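Local structure of M157 (Murid herpesvirus 1, 2NYK) at residues A[27-31]-A[83-87]; A[94-100]-A[113-119]. The protein acts as a viral MHC class I-like ligand for Ly49 receptors of natural killer cells. The protein carries 1 engineered substitution. All blocks are in the same frame, centred on the assembly; numbering follows the deposited sequence.

Contact 1. Residues A[27-31]-A[83-87]; sequences VTVTR and LNNLL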
loop_
_atom_site.group_PDB
_atom_site.type_symbol
_atom_site.label_atom_id
_atom_site.label_comp_id
_atom_site.label_asym_id
_atom_site.label_seq_id
_atom_site.Cartn_x
_atom_site.Cartn_y
_atom_site.Cartn_z
ATOM N N VAL A 27 -2.695 12.302 1.960
ATOM C CA VAL A 27 -1.936 13.332 2.644
ATOM C C VAL A 27 -2.603 13.636 3.970
ATOM O O VAL A 27 -3.823 13.797 4.038
ATOM C CB VAL A 27 -1.825 14.655 1.821
ATOM C CG1 VAL A 27 -1.047 15.709 2.604
ATOM C CG2 VAL A 27 -1.145 14.399 0.483
ATOM N N THR A 28 -1.783 13.700 5.017
ATOM C CA THR A 28 -2.237 14.042 6.349
ATOM C C THR A 28 -1.463 15.267 6.823
ATOM O O THR A 28 -0.239 15.336 6.676
ATOM C CB THR A 28 -2.031 12.872 7.329
ATOM O OG1 THR A 28 -2.775 11.735 6.869
ATOM C CG2 THR A 28 -2.503 13.252 8.711
ATOM N N VAL A 29 -2.193 16.249 7.338
ATOM C CA VAL A 29 -1.604 17.442 7.933
ATOM C C VAL A 29 -2.139 17.580 9.372
ATOM O O VAL A 29 -3.338 17.465 9.605
ATOM C CB VAL A 29 -1.939 18.695 7.087
ATOM C CG1 VAL A 29 -1.646 19.960 7.851
ATOM C CG2 VAL A 29 -1.157 18.687 5.774
ATOM N N THR A 30 -1.241 17.793 10.330
ATOM C CA THR A 30 -1.642 17.945 11.738
ATOM C C THR A 30 -1.167 19.291 12.266
ATOM O O THR A 30 -0.122 19.782 11.842
ATOM C CB THR A 30 -1.081 16.805 12.647
ATOM O OG1 THR A 30 -1.365 15.527 12.070
ATOM C CG2 THR A 30 -1.694 16.851 14.054
ATOM N N ARG A 31 -1.953 19.892 13.165
ATOM C CA ARG A 31 -1.514 21.074 13.936
ATOM C C ARG A 31 -0.309 20.708 14.796
ATOM O O ARG A 31 -0.388 19.795 15.639
ATOM C CB ARG A 31 -2.645 21.596 14.833
ATOM C CG ARG A 31 -3.811 22.212 14.082
ATOM C CD ARG A 31 -3.729 23.751 14.044
ATOM N NE ARG A 31 -4.836 24.319 13.267
ATOM C CZ ARG A 31 -6.129 24.097 13.519
ATOM N NH1 ARG A 31 -6.493 23.305 14.524
ATOM N NH2 ARG A 31 -7.059 24.653 12.755
ATOM N N LEU A 83 -4.584 21.545 2.264
ATOM C CA LEU A 83 -4.989 21.153 3.617
ATOM C C LEU A 83 -4.448 22.111 4.679
ATOM O O LEU A 83 -5.158 22.431 5.627
ATOM C CB LEU A 83 -4.570 19.718 3.946
ATOM C CG LEU A 83 -5.026 18.508 3.120
ATOM C CD1 LEU A 83 -4.817 17.262 3.949
ATOM C CD2 LEU A 83 -6.480 18.600 2.631
ATOM N N ASN A 84 -3.199 22.546 4.520
ATOM C CA ASN A 84 -2.592 23.566 5.392
ATOM C C ASN A 84 -3.438 24.820 5.430
ATOM O O ASN A 84 -3.664 25.385 6.495
ATOM C CB ASN A 84 -1.199 23.963 4.903
ATOM C CG ASN A 84 -0.184 22.863 5.078
ATOM O OD1 ASN A 84 -0.102 22.235 6.132
ATOM N ND2 ASN A 84 0.623 22.638 4.048
ATOM N N ASN A 85 -3.889 25.250 4.253
ATOM C CA ASN A 85 -4.780 26.396 4.122
ATOM C C ASN A 85 -6.091 26.205 4.856
ATOM O O ASN A 85 -6.546 27.114 5.540
ATOM C CB ASN A 85 -5.061 26.712 2.653
ATOM C CG ASN A 85 -4.011 27.612 2.043
ATOM O OD1 ASN A 85 -2.798 27.379 2.201
ATOM N ND2 ASN A 85 -4.470 28.650 1.332
ATOM N N LEU A 86 -6.688 25.023 4.712
ATOM C CA LEU A 86 -7.945 24.706 5.376
ATOM C C LEU A 86 -7.836 24.783 6.894
ATOM O O LEU A 86 -8.740 25.292 7.559
ATOM C CB LEU A 86 -8.454 23.325 4.951
ATOM C CG LEU A 86 -9.045 23.225 3.536
ATOM C CD1 LEU A 86 -9.137 21.746 3.107
ATOM C CD2 LEU A 86 -10.412 23.950 3.450
ATOM N N LEU A 87 -6.729 24.272 7.435
ATOM C CA LEU A 87 -6.477 24.337 8.870
ATOM C C LEU A 87 -6.338 25.789 9.322
ATOM O O LEU A 87 -7.121 26.255 10.164
ATOM C CB LEU A 87 -5.243 23.519 9.261
ATOM C CG LEU A 87 -5.361 21.991 9.328
ATOM C CD1 LEU A 87 -4.075 21.415 9.861
ATOM C CD2 LEU A 87 -6.518 21.548 10.206
#

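Contact 2. Residues A[94-100]-A[113-119]; sequences TQRICVR and DVYHTTD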
loop_
_atom_site.group_PDB
_atom_site.type_symbol
_atom_site.label_atom_id
_atom_site.label_comp_id
_atom_site.label_asym_id
_atom_site.label_seq_id
_atom_site.Cartn_x
_atom_site.Cartn_y
_atom_site.Cartn_z
ATOM N N THR A 94 -10.580 20.998 14.691
ATOM C CA THR A 94 -9.799 19.812 14.351
ATOM C C THR A 94 -8.300 20.061 14.506
ATOM O O THR A 94 -7.800 21.134 14.182
ATOM C CB THR A 94 -10.143 19.255 12.922
ATOM O OG1 THR A 94 -9.586 17.942 12.771
ATOM C CG2 THR A 94 -9.626 20.160 11.803
ATOM N N GLN A 95 -7.599 19.056 15.013
ATOM C CA GLN A 95 -6.153 19.109 15.171
ATOM C C GLN A 95 -5.441 18.507 13.967
ATOM O O GLN A 95 -4.225 18.649 13.826
ATOM C CB GLN A 95 -5.729 18.380 16.449
ATOM C CG GLN A 95 -6.080 19.132 17.727
ATOM C CD GLN A 95 -5.468 20.527 17.768
ATOM O OE1 GLN A 95 -4.241 20.688 17.770
ATOM N NE2 GLN A 95 -6.325 21.543 17.788
ATOM N N ARG A 96 -6.204 17.836 13.103
ATOM C CA ARG A 96 -5.638 17.209 11.919
ATOM C C ARG A 96 -6.635 17.058 10.775
ATOM O O ARG A 96 -7.851 17.038 10.974
ATOM C CB ARG A 96 -5.010 15.853 12.269
ATOM C CG ARG A 96 -5.964 14.880 12.933
ATOM C CD ARG A 96 -5.235 13.990 13.965
ATOM N NE ARG A 96 -3.995 13.404 13.441
ATOM C CZ ARG A 96 -3.933 12.528 12.437
ATOM N NH1 ARG A 96 -5.041 12.132 11.818
ATOM N NH2 ARG A 96 -2.756 12.053 12.045
ATOM N N ILE A 97 -6.103 16.946 9.566
ATOM C CA ILE A 97 -6.938 16.709 8.392
ATOM C C ILE A 97 -6.215 15.755 7.441
ATOM O O ILE A 97 -5.005 15.852 7.239
ATOM C CB ILE A 97 -7.306 18.022 7.664
ATOM C CG1 ILE A 97 -8.258 17.754 6.496
ATOM C CG2 ILE A 97 -6.041 18.747 7.183
ATOM C CD1 ILE A 97 -8.870 18.996 5.907
ATOM N N CYS A 98 -6.973 14.830 6.879
ATOM C CA CYS A 98 -6.422 13.897 5.927
ATOM C C CYS A 98 -7.285 13.865 4.671
ATOM O O CYS A 98 -8.515 13.973 4.745
ATOM C CB CYS A 98 -6.314 12.518 6.572
ATOM S SG CYS A 98 -5.608 11.270 5.494
ATOM N N VAL A 99 -6.627 13.738 3.517
ATOM C CA VAL A 99 -7.324 13.542 2.249
ATOM C C VAL A 99 -6.773 12.288 1.576
ATOM O O VAL A 99 -5.569 12.046 1.621
ATOM C CB VAL A 99 -7.241 14.785 1.320
ATOM C CG1 VAL A 99 -5.761 15.133 0.948
ATOM C CG2 VAL A 99 -8.078 14.594 0.061
ATOM N N ARG A 100 -7.659 11.498 0.967
ATOM C CA ARG A 100 -7.259 10.289 0.253
ATOM C C ARG A 100 -7.964 10.160 -1.096
ATOM O O ARG A 100 -9.188 10.156 -1.149
ATOM C CB ARG A 100 -7.581 9.052 1.104
ATOM C CG ARG A 100 -7.142 7.709 0.489
ATOM C CD ARG A 100 -7.645 6.545 1.397
ATOM N NE ARG A 100 -7.343 5.216 0.846
ATOM C CZ ARG A 100 -6.125 4.658 0.818
ATOM N NH1 ARG A 100 -5.067 5.303 1.296
ATOM N NH2 ARG A 100 -5.952 3.450 0.296
ATOM N N ASP A 113 -12.417 7.774 -5.756
ATOM C CA ASP A 113 -13.240 8.050 -4.590
ATOM C C ASP A 113 -12.364 8.939 -3.758
ATOM O O ASP A 113 -11.193 8.639 -3.549
ATOM C CB ASP A 113 -13.586 6.778 -3.837
ATOM C CG ASP A 113 -14.401 5.792 -4.680
ATOM O OD1 ASP A 113 -15.302 6.209 -5.432
ATOM O OD2 ASP A 113 -14.125 4.580 -4.578
ATOM N N VAL A 114 -12.908 10.059 -3.320
ATOM C CA VAL A 114 -12.119 11.042 -2.594
ATOM C C VAL A 114 -12.599 11.160 -1.140
ATOM O O VAL A 114 -13.769 11.437 -0.898
ATOM C CB VAL A 114 -12.192 12.415 -3.291
ATOM C CG1 VAL A 114 -11.304 13.429 -2.567
ATOM C CG2 VAL A 114 -11.805 12.274 -4.788
ATOM N N TYR A 115 -11.689 10.960 -0.181
ATOM C CA TYR A 115 -12.063 10.972 1.229
ATOM C C TYR A 115 -11.345 12.084 1.956
ATOM O O TYR A 115 -10.134 12.255 1.793
ATOM C CB TYR A 115 -11.706 9.637 1.881
ATOM C CG TYR A 115 -12.301 8.452 1.180
ATOM C CD1 TYR A 115 -13.603 8.042 1.465
ATOM C CD2 TYR A 115 -11.573 7.736 0.230
ATOM C CE1 TYR A 115 -14.175 6.931 0.818
ATOM C CE2 TYR A 115 -12.141 6.616 -0.427
ATOM C CZ TYR A 115 -13.445 6.235 -0.128
ATOM O OH TYR A 115 -14.023 5.136 -0.750
ATOM N N HIS A 116 -12.096 12.837 2.756
ATOM C CA HIS A 116 -11.557 13.866 3.624
ATOM C C HIS A 116 -11.957 13.495 5.043
ATOM O O HIS A 116 -13.095 13.085 5.274
ATOM C CB HIS A 116 -12.154 15.236 3.282
ATOM C CG HIS A 116 -11.635 15.824 2.008
ATOM N ND1 HIS A 116 -12.154 15.500 0.775
ATOM C CD2 HIS A 116 -10.649 16.725 1.777
ATOM C CE1 HIS A 116 -11.500 16.161 -0.164
ATOM N NE2 HIS A 116 -10.585 16.916 0.420
ATOM N N THR A 117 -11.023 13.622 5.984
ATOM C CA THR A 117 -11.298 13.278 7.378
ATOM C C THR A 117 -10.720 14.326 8.312
ATOM O O THR A 117 -9.546 14.720 8.184
ATOM C CB THR A 117 -10.721 11.911 7.764
ATOM O OG1 THR A 117 -11.258 10.915 6.895
ATOM C CG2 THR A 117 -11.098 11.558 9.201
ATOM N N THR A 118 -11.563 14.769 9.240
ATOM C CA THR A 118 -11.156 15.643 10.332
ATOM C C THR A 118 -11.629 14.991 11.639
ATOM O O THR A 118 -12.314 13.966 11.614
ATOM C CB THR A 118 -11.751 17.060 10.202
ATOM O OG1 THR A 118 -13.165 17.014 10.411
ATOM C CG2 THR A 118 -11.466 17.660 8.826
ATOM N N ASP A 119 -11.268 15.589 12.770
ATOM C CA ASP A 119 -11.642 15.056 14.084
ATOM C C ASP A 119 -13.131 14.744 14.199
ATOM O O ASP A 119 -13.508 13.658 14.655
ATOM C CB ASP A 119 -11.220 16.021 15.189
ATOM C CG ASP A 119 -9.713 16.159 15.303
ATOM O OD1 ASP A 119 -9.266 17.186 15.849
ATOM O OD2 ASP A 119 -8.973 15.250 14.847
#

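Contact 1. Residues A[27-31]-A[83-87]
Val-29 and Leu-87 carry the apolar part of this contact. Their side chains point past one another from opposing sides, and Val-29 CG1 presses on Leu-87 CD1 at 3.5 Å, tighter than usual for two carbons. The other methyl of Val-29, CG2, rests on Leu-83 CB (4.0 Å). Leu-83 reaches on with CD1 to the backbone of Val-27, 3.6 Å from Val-27 O. The Asn-84 side chain comes in across Val-29, roughly perpendicular to it, and sets OD1 against both methyls, nearest CG1 at 3.2 Å. The strand 21-30 thus meets the helix 71-90 on the sheet face that the helix covers, consistent with the MHC class I-like fold, in which helices lie across an antiparallel sheet. The short segments run in roughly the same direction, their axes 32° apart and 8.8 Å at closest approach. The polar part lies where the strand ends. Arg-31, its chain bent at chi2 (-99°), brings its guanidinium alongside Leu-87, whose CD2 sits over one face toward the rim. Arg-31 NH2 donates to Leu-87 O at 3.0 Å; the acceptor lies in the guanidinium plane, but the donor stands above the carbonyl plane. The same NH2 also donates to Leu-91 O, just past helix 71-90.

Contact 2. Residues A[94-100]-A[113-119]
Thr-94 holds OG1 trans to its own backbone N (chi1 -167°), which carries the hydroxyl to the start of Asp-119, while Asp-119 keeps CG beside its backbone N (chi1 -66°), a turn that brings OD1 to the backbone N of Gln-95. Two backbone N-H groups, one from each segment, are received by side-chain oxygens. Asp-119 N gives a nearly straight bond (174°) to Thr-94 OG1 at 2.9 Å, and Gln-95 N meets Asp-119 OD1 at 2.6 Å from above the carboxylate plane. Thr-94 OG1 in turn donates to Arg-96 O (2.7 Å), so this hydroxyl is gripped both as acceptor and as donor, and ties the loop before strand 96-106 to Asp-119. Arg-96 passes across Asp-119 with its CG 3.6 Å from Asp-119 OD2, but its charged end does not reach the carboxylate.

Beyond this, regular antiparallel pairing takes over in a beta hairpin. Cys-98 with Thr-117 and Arg-100 with Tyr-115 are hydrogen-bonded pairs; Cys-98 N reaches Thr-117 O at 2.9 Å, and Thr-117 N returns to Cys-98 O at 2.8 Å. Between them lies the non-hydrogen-bonded pair Val-99 and His-116, whose side chains run side by side. Here Val-99 CG2 makes a CH-pi contact over one face of the imidazole, 3.7 Å from the centroid of the His-116 ring. On the same sheet face Ile-97 CG1 packs on Thr-118 CG2 at 4.0 Å.

That face lies under helix 71-90, with Leu-83 on Ile-97 and Val-99 and Arg-82 on His-116. Across the sheet, strand 21-30 flanks segment 94-100, where Glu-26 forms a salt bridge with Arg-100, and strand 122-128 flanks segment 113-119.

Overall arrangement
Contact 1 joins a helix to a sheet and contact 2 joins two strands within that sheet. Strands 21-30 and 96-106 are neighbours, so the two contacts meet directly: Val-29 O lies 2.8 Å from Ile-97 N, and Arg-31 N lies 2.7 Å from Gln-95 O, both probable hydrogen bonds. Helix 71-90 serves both, through Leu-83, which reaches strands 21-30 and 96-106. Contact 1 is mostly apolar and has no exposed residue among those that touch, though Arg-31 and Asn-84 are partly exposed; its one polar bond lies where the strand gives way to loop. Contact 2 depends on backbone pairing and includes exposed residues, its cross-segment side-chain bonds gathered at one end, among Thr-94, Gln-95 and Asp-119.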